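Local coordinates for protein class D beta-lactamase (Fusobacterium nucleatum subsp. polymorphum, PDB 4IED) that probably hydrolyses the amide bond of beta-lactam antibiotics to give substituted beta-amino acids, as a member of the class D family, at residues I66-E69 with N75-E78; G71-K74 with M79-Y82; S165-P170 with Q178-T183. All coordinates share one frame; numbering follows the deposited sequence. Where two conformers were deposited one is given.

Contact 1: residues I66-E69 with N75-E78; sequences IGLE and NVDE
N75, which lies against L68 of helix 62-69, anchors its own turn through two oxygens. N75 OD1 accepts from D77 N at 3.0 Å, forming an Asx turn; the C=O...N angle is 135° and the donor is tilted 16° from the carbonyl plane. The backbone O of N75 takes E78 N at 3.2 Å, which closes a type I beta turn from N75 to E78. Side chain and main chain of one residue thus fix the same bend, and with it the orientation of V76 at its second position.

What crosses to the helix is apolar and small, with 100 Å² buried in all. L68 supplies both of its methyls. L68 CD2 rests on the backbone of N75, 3.8 Å from N75 CA and 4.0 Å from N75 C, while CD1 lies 4.0 Å from CG1 of V76. The leucine's CG stands opposite its carbonyl carbon (chi1 -66°), which carries the fork outward from the helix to the turn. V76 presents CG1 alone; the same methyl is 4.1 Å from L68 CD2, so it meets both branches of the fork as the two side chains cross obliquely.

The turn is also tied to a neighbouring helix by charge: D77 OD1 forms a salt bridge with R100 on helix 99-105. The contact therefore packs the last turn of helix 62-69 against the loop leading to helix 99-105, with helix 173-182 alongside, its N175 and Q178 touching L68 and its I182 touching V76.

Contact 2: residues G71-K74 with M79-Y82; sequences GIVK and MFYY
F80, the residue whose ring receives I72 and V73, belongs to a classic beta bulge: together with Y81 it faces the single residue S97, and the backbones of both are hydrogen-bonded to it. The phi/psi of -139/-46° at F80 records the irregularity. The other segment leaves helix 62-69 through a Schellman motif, in which G71 has positive phi.

Between these two loop segments the contact is wholly apolar and buries 118 Å². Two methyls approach the ring obliquely, near its CD1 and CE1 atoms. I72 reaches F80 CE1 with CG2, its short branch, at 3.8 Å, whereas its longer branch turns away. F80 CG lies opposite the backbone N (chi1 176°), which leaves CD1 and CE1 as the ring atoms nearest the two methyls.

Around the cluster, L99 at the start of helix 99-105 touches both V73 and F80, and helix 108-130 adds L114, E117 and R122 against I72, with E117 also on F80. The loop thus packs on both helices, and a bound magnesium ion lies about 5 Å from the F80 side chain. Packing is tightest at V73, whose CG1 sits 3.4 Å from F80 CD1 and 3.7 Å from F80 CG.

Contact 3: residues S165-P170 with Q178-T183; sequences SQSKLP and QVKDIT
K180 reaches from helix 173-182 to the backbone of S165, where NZ donates to the carbonyl O at 2.8 Å. The approach is bent and out of plane: the C=O...N angle is 139°, with the nitrogen tilted 30° from the carbonyl plane. The methylene before it follows the same course, K180 CE lying 3.4 Å from S165 O.

A second, indirect grip comes through water 1. The water accepts from K180 NZ at 3.0 Å and donates to S167 OG at 2.8 Å, so the ammonium group holds two points of the loop, one directly and one through solvent. S167 OG also lies 4.3 Å from K180 CD, alongside the lysine chain.

The lysine's reach depends on one kink. It leaves the helix extended through chi2, then bends at chi3 (73°), which brings NZ round to the carbonyl. W214 and E216 of strand 208-216 touch the K180 side chain, and W214 touches S165 as well.

On the loop side, S167 has positive phi and is the C-prime residue of a Schellman motif ending helix 154-165. The hydroxyl of S165 is turned back into this helix, bonded to N162 O.

A lysine ammonium thus meets a carbonyl at the C-terminal end of a helix, where the partial negative charge of the helix dipole would lie. The charge would probably polarise that carbonyl and strengthen this link between helices 154-165 and 173-182.

Contacts 1 and 2 adjoin, their centres 7 Å apart: I72 N lies 3.0 Å from G67 O, a probable hydrogen bond, and V73 CG2 packs 3.7 Å from L68 CD2. Contact 3 has its centre 12 Å from contact 1, and Q178 connects them, its OE1 lying 2.8 Å from V76 N. Contacts 2 and 3 do not touch, their nearest atoms being about 5 Å apart. Contacts 1 and 2 lie away from the annotated sites, although helix 62-69 begins two residues after the carboxylated K60, in class D enzymes an active-site lysine, and so follows directly from the active site in sequence. A second magnesium ion, distinct from that near F80, lies about 5 Å from the K180 side chain.

Contact 1: residues I66-E69 with N75-E78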
ATOM      1  N   ILE A  66       4.714   5.423 -10.861  1.00  5.68           N
ATOM      2  CA  ILE A  66       4.332   6.118 -12.058  1.00  5.96           C
ATOM      3  C   ILE A  66       5.000   7.470 -12.170  1.00  6.13           C
ATOM      4  O   ILE A  66       5.416   7.916 -13.253  1.00  6.45           O
ATOM      5  CB  ILE A  66       2.802   6.315 -12.110  1.00  5.93           C
ATOM      6  CG1 ILE A  66       2.103   4.934 -12.166  1.00  5.86           C
ATOM      7  CG2 ILE A  66       2.360   7.149 -13.249  1.00  6.26           C
ATOM      8  CD1 ILE A  66       0.618   4.954 -11.799  1.00  5.79           C
ATOM      9  N   GLY A  67       5.173   8.195 -11.077  1.00  5.97           N
ATOM     10  CA  GLY A  67       5.914   9.449 -11.112  1.00  6.18           C
ATOM     11  C   GLY A  67       7.359   9.327 -11.533  1.00  6.38           C
ATOM     12  O   GLY A  67       7.832  10.120 -12.303  1.00  6.70           O
ATOM     13  N   LEU A  68       8.025   8.307 -10.962  1.00  6.22           N
ATOM     14  CA  LEU A  68       9.396   8.040 -11.417  1.00  6.48           C
ATOM     15  C   LEU A  68       9.447   7.681 -12.864  1.00  6.78           C
ATOM     16  O   LEU A  68      10.350   8.176 -13.573  1.00  7.14           O
ATOM     17  CB  LEU A  68      10.002   6.907 -10.588  1.00  6.31           C
ATOM     18  CG  LEU A  68      10.230   7.216  -9.080  1.00  6.10           C
ATOM     19  CD1 LEU A  68      10.501   5.889  -8.386  1.00  5.94           C
ATOM     20  CD2 LEU A  68      11.335   8.277  -8.907  1.00  6.37           C
ATOM     21  N   GLU A  69       8.505   6.838 -13.322  1.00  6.69           N
ATOM     22  CA  GLU A  69       8.590   6.356 -14.719  1.00  7.05           C
ATOM     23  C   GLU A  69       8.461   7.522 -15.712  1.00  7.40           C
ATOM     24  O   GLU A  69       9.077   7.537 -16.791  1.00  7.82           O
ATOM     25  CB  GLU A  69       7.508   5.279 -14.947  1.00  6.93           C
ATOM     26  CG  GLU A  69       7.755   4.425 -16.164  1.00  7.54           C
ATOM     27  CD  GLU A  69       8.868   3.360 -16.038  1.00  7.84           C
ATOM     28  OE1 GLU A  69       9.497   3.237 -15.027  1.00  7.72           O
ATOM     29  OE2 GLU A  69       9.072   2.758 -17.100  1.00  9.53           O
ATOM     30  N   ASN A  75      14.619  11.205  -8.851  1.00  7.37           N
ATOM     31  CA  ASN A  75      14.623  10.035  -7.974  1.00  7.22           C
ATOM     32  C   ASN A  75      13.867  10.417  -6.699  1.00  6.74           C
ATOM     33  O   ASN A  75      13.553  11.581  -6.539  1.00  6.61           O
ATOM     34  CB  ASN A  75      16.058   9.491  -7.726  1.00  7.70           C
ATOM     35  CG  ASN A  75      16.967  10.541  -7.194  1.00  7.90           C
ATOM     36  OD1 ASN A  75      16.692  11.212  -6.191  1.00  7.59           O
ATOM     37  ND2 ASN A  75      18.142  10.691  -7.955  1.00  8.55           N
ATOM     38  N   VAL A  76      13.693   9.428  -5.834  1.00  6.59           N
ATOM     39  CA  VAL A  76      12.920   9.610  -4.590  1.00  6.19           C
ATOM     40  C   VAL A  76      13.654  10.493  -3.562  1.00  6.21           C
ATOM     41  O   VAL A  76      13.077  10.876  -2.550  1.00  5.93           O
ATOM     42  CB  VAL A  76      12.579   8.275  -3.968  1.00  6.11           C
ATOM     43  CG1 VAL A  76      11.665   7.447  -4.872  1.00  6.10           C
ATOM     44  CG2 VAL A  76      13.863   7.474  -3.674  1.00  6.48           C
ATOM     45  N   ASP A  77      14.929  10.832  -3.831  1.00  6.60           N
ATOM     46  CA  ASP A  77      15.666  11.720  -2.934  1.00  6.71           C
ATOM     47  C   ASP A  77      15.715  13.175  -3.372  1.00  6.80           C
ATOM     48  O   ASP A  77      16.164  14.017  -2.634  1.00  6.89           O
ATOM     49  CB  ASP A  77      17.105  11.143  -2.725  1.00  7.21           C
ATOM     50  CG  ASP A  77      17.030   9.865  -1.988  1.00  7.13           C
ATOM     51  OD1 ASP A  77      16.868   9.871  -0.753  1.00  6.93           O
ATOM     52  OD2 ASP A  77      17.092   8.762  -2.620  1.00  7.30           O
ATOM     53  N   GLU A  78      15.134  13.468  -4.526  1.00  6.82           N
ATOM     54  CA  GLU A  78      15.121  14.856  -5.032  1.00  7.41           C
ATOM     55  C   GLU A  78      14.041  15.676  -4.379  1.00  7.12           C
ATOM     56  O   GLU A  78      12.874  15.265  -4.411  1.00  6.61           O
ATOM     57  CB  GLU A  78      14.924  14.839  -6.516  1.00  7.91           C
ATOM     58  CG  GLU A  78      15.249  16.192  -7.165  1.00  8.74           C
ATOM     59  CD  GLU A  78      15.086  16.217  -8.659  1.00  9.73           C
ATOM     60  OE1 GLU A  78      14.004  15.908  -9.151  1.00  9.73           O
ATOM     61  OE2 GLU A  78      16.091  16.550  -9.357  1.00 12.34           O
TER

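Contact 2: residues G71-K74 with M79-Y82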
ATOM      1  N   GLY A  71       9.470  10.580 -15.048  1.00  7.67           N
ATOM      2  CA  GLY A  71      10.452  11.625 -14.821  1.00  7.92           C
ATOM      3  C   GLY A  71       9.961  12.892 -14.088  1.00  7.86           C
ATOM      4  O   GLY A  71      10.566  13.959 -14.233  1.00  8.20           O
ATOM      5  N   ILE A  72       8.900  12.745 -13.266  1.00  7.48           N
ATOM      6  CA  ILE A  72       8.391  13.941 -12.577  1.00  7.50           C
ATOM      7  C   ILE A  72       9.439  14.425 -11.570  1.00  7.54           C
ATOM      8  O   ILE A  72       9.572  15.620 -11.336  1.00  7.79           O
ATOM      9  CB  ILE A  72       7.060  13.639 -11.882  1.00  7.15           C
ATOM     10  CG1 ILE A  72       5.994  13.116 -12.880  1.00  7.17           C
ATOM     11  CG2 ILE A  72       6.603  14.877 -11.161  1.00  7.25           C
ATOM     12  CD1 ILE A  72       5.679  14.021 -14.038  1.00  7.61           C
ATOM     13  N   VAL A  73      10.165  13.491 -10.987  1.00  7.33           N
ATOM     14  CA  VAL A  73      11.347  13.763 -10.158  1.00  7.44           C
ATOM     15  C   VAL A  73      12.481  12.924 -10.779  1.00  7.60           C
ATOM     16  O   VAL A  73      12.167  11.884 -11.340  1.00  7.46           O
ATOM     17  CB  VAL A  73      11.150  13.381  -8.697  1.00  7.10           C
ATOM     18  CG1 VAL A  73      10.044  14.266  -8.059  1.00  7.03           C
ATOM     19  CG2 VAL A  73      10.792  11.945  -8.461  1.00  6.73           C
ATOM     20  N   LYS A  74      13.719  13.276 -10.484  1.00  7.61           N
ATOM     21  CA  LYS A  74      14.867  12.506 -10.907  0.50  8.24           C
ATOM     22  C   LYS A  74      14.954  11.169 -10.154  1.00  7.79           C
ATOM     23  O   LYS A  74      15.272  10.127 -10.753  1.00  8.04           O
ATOM     24  CB  LYS A  74      16.138  13.350 -10.724  0.50  9.17           C
ATOM     25  CG  LYS A  74      17.353  12.598 -11.178  0.50 10.46           C
ATOM     26  CD  LYS A  74      18.583  13.463 -11.257  0.50 11.72           C
ATOM     27  CE  LYS A  74      18.832  14.273  -9.999  0.50 12.19           C
ATOM     28  NZ  LYS A  74      19.158  13.532  -8.778  0.50 12.53           N
ATOM     29  N   MET A  79      14.394  16.830  -3.922  1.00  7.84           N
ATOM     30  CA  MET A  79      13.360  17.686  -3.289  0.50  7.89           C
ATOM     31  C   MET A  79      12.270  17.957  -4.356  1.00  7.55           C
ATOM     32  O   MET A  79      12.563  18.256  -5.515  1.00  7.84           O
ATOM     33  CB  MET A  79      13.923  18.968  -2.720  0.50  8.97           C
ATOM     34  CG  MET A  79      14.976  18.715  -1.636  0.50  9.73           C
ATOM     35  SD  MET A  79      14.472  17.630  -0.308  0.50 11.08           S
ATOM     36  CE  MET A  79      13.236  18.460   0.582  0.50 10.32           C
ATOM     37  N   PHE A  80      11.032  17.856  -3.896  1.00  6.64           N
ATOM     38  CA  PHE A  80       9.849  17.932  -4.774  1.00  6.13           C
ATOM     39  C   PHE A  80       8.686  18.740  -4.222  1.00  6.09           C
ATOM     40  O   PHE A  80       8.124  19.530  -4.978  1.00  6.30           O
ATOM     41  CB  PHE A  80       9.349  16.497  -5.020  1.00  5.90           C
ATOM     42  CG  PHE A  80       8.041  16.459  -5.846  1.00  5.89           C
ATOM     43  CD1 PHE A  80       8.063  16.835  -7.160  1.00  6.14           C
ATOM     44  CD2 PHE A  80       6.863  16.030  -5.230  1.00  5.71           C
ATOM     45  CE1 PHE A  80       6.883  16.857  -7.935  1.00  6.21           C
ATOM     46  CE2 PHE A  80       5.709  16.023  -6.022  1.00  5.81           C
ATOM     47  CZ  PHE A  80       5.718  16.508  -7.311  1.00  6.09           C
ATOM     48  N   TYR A  81       8.325  18.541  -2.964  1.00  5.89           N
ATOM     49  CA  TYR A  81       7.198  19.256  -2.356  1.00  5.93           C
ATOM     50  C   TYR A  81       7.745  20.414  -1.544  1.00  6.16           C
ATOM     51  O   TYR A  81       8.661  20.240  -0.696  1.00  6.05           O
ATOM     52  CB  TYR A  81       6.399  18.327  -1.455  1.00  5.69           C
ATOM     53  CG  TYR A  81       5.352  19.035  -0.689  1.00  5.91           C
ATOM     54  CD1 TYR A  81       4.179  19.414  -1.274  1.00  6.29           C
ATOM     55  CD2 TYR A  81       5.520  19.247   0.644  1.00  6.00           C
ATOM     56  CE1 TYR A  81       3.255  20.122  -0.501  1.00  6.52           C
ATOM     57  CE2 TYR A  81       4.577  19.938   1.418  1.00  6.27           C
ATOM     58  CZ  TYR A  81       3.440  20.348   0.845  1.00  6.64           C
ATOM     59  OH  TYR A  81       2.498  21.070   1.617  1.00  7.70           O
ATOM     60  N   TYR A  82       7.199  21.578  -1.731  1.00  6.88           N
ATOM     61  CA  TYR A  82       7.617  22.806  -1.070  1.00  7.86           C
ATOM     62  C   TYR A  82       6.482  23.289  -0.198  1.00  7.71           C
ATOM     63  O   TYR A  82       5.362  23.657  -0.684  1.00  8.18           O
ATOM     64  CB  TYR A  82       8.016  23.891  -2.126  1.00  9.32           C
ATOM     65  CG  TYR A  82       9.182  23.467  -3.020  1.00 11.26           C
ATOM     66  CD1 TYR A  82      10.505  23.691  -2.616  1.00 14.63           C
ATOM     67  CD2 TYR A  82       8.944  22.858  -4.147  1.00 12.67           C
ATOM     68  CE1 TYR A  82      11.575  23.255  -3.432  1.00 16.99           C
ATOM     69  CE2 TYR A  82       9.969  22.352  -4.959  1.00 15.13           C
ATOM     70  CZ  TYR A  82      11.262  22.578  -4.576  1.00 17.67           C
ATOM     71  OH  TYR A  82      12.301  22.112  -5.428  1.00 25.63           O
TER

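Contact 3: residues S165-P170 with Q178-T183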
ATOM      1  N   SER A 165       8.069  -6.729  -5.764  1.00  6.27           N
ATOM      2  CA  SER A 165       9.122  -7.210  -4.834  1.00  6.61           C
ATOM      3  C   SER A 165      10.260  -7.922  -5.629  1.00  7.30           C
ATOM      4  O   SER A 165      11.347  -8.008  -5.181  1.00  7.78           O
ATOM      5  CB  SER A 165       8.540  -8.193  -3.821  1.00  6.72           C
ATOM      6  OG  SER A 165       8.173  -9.403  -4.429  1.00  7.23           O
ATOM      7  N   GLN A 166       9.910  -8.422  -6.819  1.00  7.64           N
ATOM      8  CA  GLN A 166      10.875  -9.079  -7.735  1.00  8.68           C
ATOM      9  C   GLN A 166      11.255  -8.216  -8.960  1.00  9.00           C
ATOM     10  O   GLN A 166      11.898  -8.720  -9.914  1.00 10.19           O
ATOM     11  CB  GLN A 166      10.174 -10.326  -8.206  1.00  8.94           C
ATOM     12  CG  GLN A 166       9.831 -11.345  -7.111  1.00  9.39           C
ATOM     13  CD  GLN A 166       9.089 -12.521  -7.704  1.00 10.07           C
ATOM     14  OE1 GLN A 166       7.849 -12.613  -7.801  1.00 11.22           O
ATOM     15  NE2 GLN A 166       9.890 -13.381  -8.299  1.00 11.29           N
ATOM     16  N   SER A 167      10.879  -6.941  -8.925  1.00  9.02           N
ATOM     17  CA  SER A 167      11.153  -6.019 -10.052  1.00  9.52           C
ATOM     18  C   SER A 167      10.613  -6.607 -11.346  1.00  9.43           C
ATOM     19  O   SER A 167      11.179  -6.414 -12.417  1.00  9.87           O
ATOM     20  CB  SER A 167      12.636  -5.643 -10.147  1.00 10.44           C
ATOM     21  OG  SER A 167      12.960  -4.875  -8.958  1.00 12.19           O
ATOM     22  N   LYS A 168       9.431  -7.199 -11.295  1.00  9.24           N
ATOM     23  CA  LYS A 168       8.815  -7.842 -12.475  1.00  9.69           C
ATOM     24  C   LYS A 168       7.678  -7.068 -13.100  1.00  9.25           C
ATOM     25  O   LYS A 168       7.045  -7.520 -14.054  1.00 10.22           O
ATOM     26  CB  LYS A 168       8.319  -9.273 -12.117  1.00 10.43           C
ATOM     27  CG  LYS A 168       9.465 -10.271 -12.041  1.00 12.34           C
ATOM     28  CD  LYS A 168       8.898 -11.606 -11.650  1.00 14.47           C
ATOM     29  CE  LYS A 168      10.044 -12.608 -11.608  1.00 17.43           C
ATOM     30  NZ  LYS A 168      10.660 -13.002 -12.875  1.00 20.98           N
ATOM     31  N   LEU A 169       7.452  -5.875 -12.643  1.00  8.44           N
ATOM     32  CA  LEU A 169       6.447  -5.017 -13.270  1.00  8.38           C
ATOM     33  C   LEU A 169       7.060  -4.372 -14.532  1.00  8.83           C
ATOM     34  O   LEU A 169       8.273  -4.284 -14.650  1.00  8.87           O
ATOM     35  CB  LEU A 169       5.917  -3.949 -12.302  1.00  8.02           C
ATOM     36  CG  LEU A 169       5.177  -4.457 -11.101  1.00  7.70           C
ATOM     37  CD1 LEU A 169       4.926  -3.345 -10.079  1.00  7.38           C
ATOM     38  CD2 LEU A 169       3.815  -5.023 -11.569  1.00  7.87           C
ATOM     39  N   PRO A 170       6.195  -3.882 -15.427  1.00  8.87           N
ATOM     40  CA  PRO A 170       6.732  -3.300 -16.689  1.00  9.53           C
ATOM     41  C   PRO A 170       7.180  -1.858 -16.598  1.00  9.40           C
ATOM     42  O   PRO A 170       6.622  -0.942 -17.255  1.00 10.38           O
ATOM     43  CB  PRO A 170       5.506  -3.427 -17.637  1.00  9.76           C
ATOM     44  CG  PRO A 170       4.329  -3.291 -16.773  1.00  9.54           C
ATOM     45  CD  PRO A 170       4.701  -3.999 -15.459  1.00  9.30           C
ATOM     46  N   GLN A 178      13.784   1.819  -6.259  1.00  6.88           N
ATOM     47  CA  GLN A 178      13.531   2.977  -5.459  1.00  6.39           C
ATOM     48  C   GLN A 178      12.286   2.822  -4.641  1.00  5.64           C
ATOM     49  O   GLN A 178      12.260   3.101  -3.418  1.00  5.97           O
ATOM     50  CB  GLN A 178      13.465   4.220  -6.299  1.00  6.28           C
ATOM     51  CG  GLN A 178      14.776   4.755  -6.767  1.00  7.72           C
ATOM     52  CD  GLN A 178      14.553   5.910  -7.641  1.00  8.03           C
ATOM     53  OE1 GLN A 178      14.210   7.017  -7.233  1.00  7.80           O
ATOM     54  NE2 GLN A 178      14.638   5.656  -8.919  1.00  8.89           N
ATOM     55  N   VAL A 179      11.244   2.266  -5.261  1.00  6.03           N
ATOM     56  CA  VAL A 179      10.020   2.091  -4.504  1.00  5.68           C
ATOM     57  C   VAL A 179      10.182   1.017  -3.409  1.00  5.54           C
ATOM     58  O   VAL A 179       9.657   1.135  -2.286  1.00  5.34           O
ATOM     59  CB  VAL A 179       8.824   1.772  -5.468  1.00  5.58           C
ATOM     60  CG1 VAL A 179       7.551   1.430  -4.638  1.00  5.27           C
ATOM     61  CG2 VAL A 179       8.561   2.972  -6.365  1.00  5.75           C
ATOM     62  N   LYS A 180      10.935  -0.031  -3.696  1.00  5.69           N
ATOM     63  CA  LYS A 180      11.287  -0.980  -2.656  1.00  5.66           C
ATOM     64  C   LYS A 180      12.079  -0.297  -1.549  1.00  5.75           C
ATOM     65  O   LYS A 180      11.758  -0.502  -0.358  1.00  5.61           O
ATOM     66  CB  LYS A 180      12.171  -2.103  -3.242  1.00  6.01           C
ATOM     67  CG  LYS A 180      11.454  -2.958  -4.323  1.00  6.36           C
ATOM     68  CD  LYS A 180      12.363  -4.128  -4.745  1.00  7.05           C
ATOM     69  CE  LYS A 180      12.420  -5.181  -3.627  1.00  7.48           C
ATOM     70  NZ  LYS A 180      13.310  -6.323  -3.988  1.00  8.17           N
ATOM     71  N   ASP A 181      13.058   0.524  -1.872  1.00  6.02           N
ATOM     72  CA  ASP A 181      13.887   1.094  -0.845  1.00  6.18           C
ATOM     73  C   ASP A 181      13.093   2.024   0.097  1.00  5.98           C
ATOM     74  O   ASP A 181      13.278   2.023   1.305  1.00  6.00           O
ATOM     75  CB  ASP A 181      15.004   1.856  -1.474  1.00  6.57           C
ATOM     76  CG  ASP A 181      16.148   2.114  -0.508  1.00  6.93           C
ATOM     77  OD1 ASP A 181      16.883   1.141  -0.153  1.00  7.76           O
ATOM     78  OD2 ASP A 181      16.391   3.297  -0.137  1.00  7.32           O
ATOM     79  N   ILE A 182      12.215   2.848  -0.451  1.00  5.84           N
ATOM     80  CA  ILE A 182      11.442   3.812   0.376  1.00  5.72           C
ATOM     81  C   ILE A 182      10.396   3.199   1.260  1.00  5.44           C
ATOM     82  O   ILE A 182       9.966   3.856   2.211  1.00  5.42           O
ATOM     83  CB  ILE A 182      10.814   4.922  -0.482  1.00  5.73           C
ATOM     84  CG1 ILE A 182       9.670   4.426  -1.362  1.00  5.51           C
ATOM     85  CG2 ILE A 182      11.942   5.637  -1.296  1.00  6.10           C
ATOM     86  CD1 ILE A 182       9.067   5.392  -2.330  1.00  5.58           C
ATOM     87  N   THR A 183       9.990   1.987   0.926  1.00  5.29           N
ATOM     88  CA  THR A 183       9.005   1.242   1.681  1.00  5.08           C
ATOM     89  C   THR A 183       9.560   0.312   2.754  1.00  5.15           C
ATOM     90  O   THR A 183       8.743  -0.393   3.416  1.00  5.03           O
ATOM     91  CB  THR A 183       8.028   0.462   0.785  1.00  4.92           C
ATOM     92  OG1 THR A 183       8.783  -0.421  -0.061  1.00  5.04           O
ATOM     93  CG2 THR A 183       7.082   1.393  -0.074  1.00  4.85           C
TER
HETATM   94  O   HOH W   1      13.832  -6.527  -6.911  1.00 15.32           O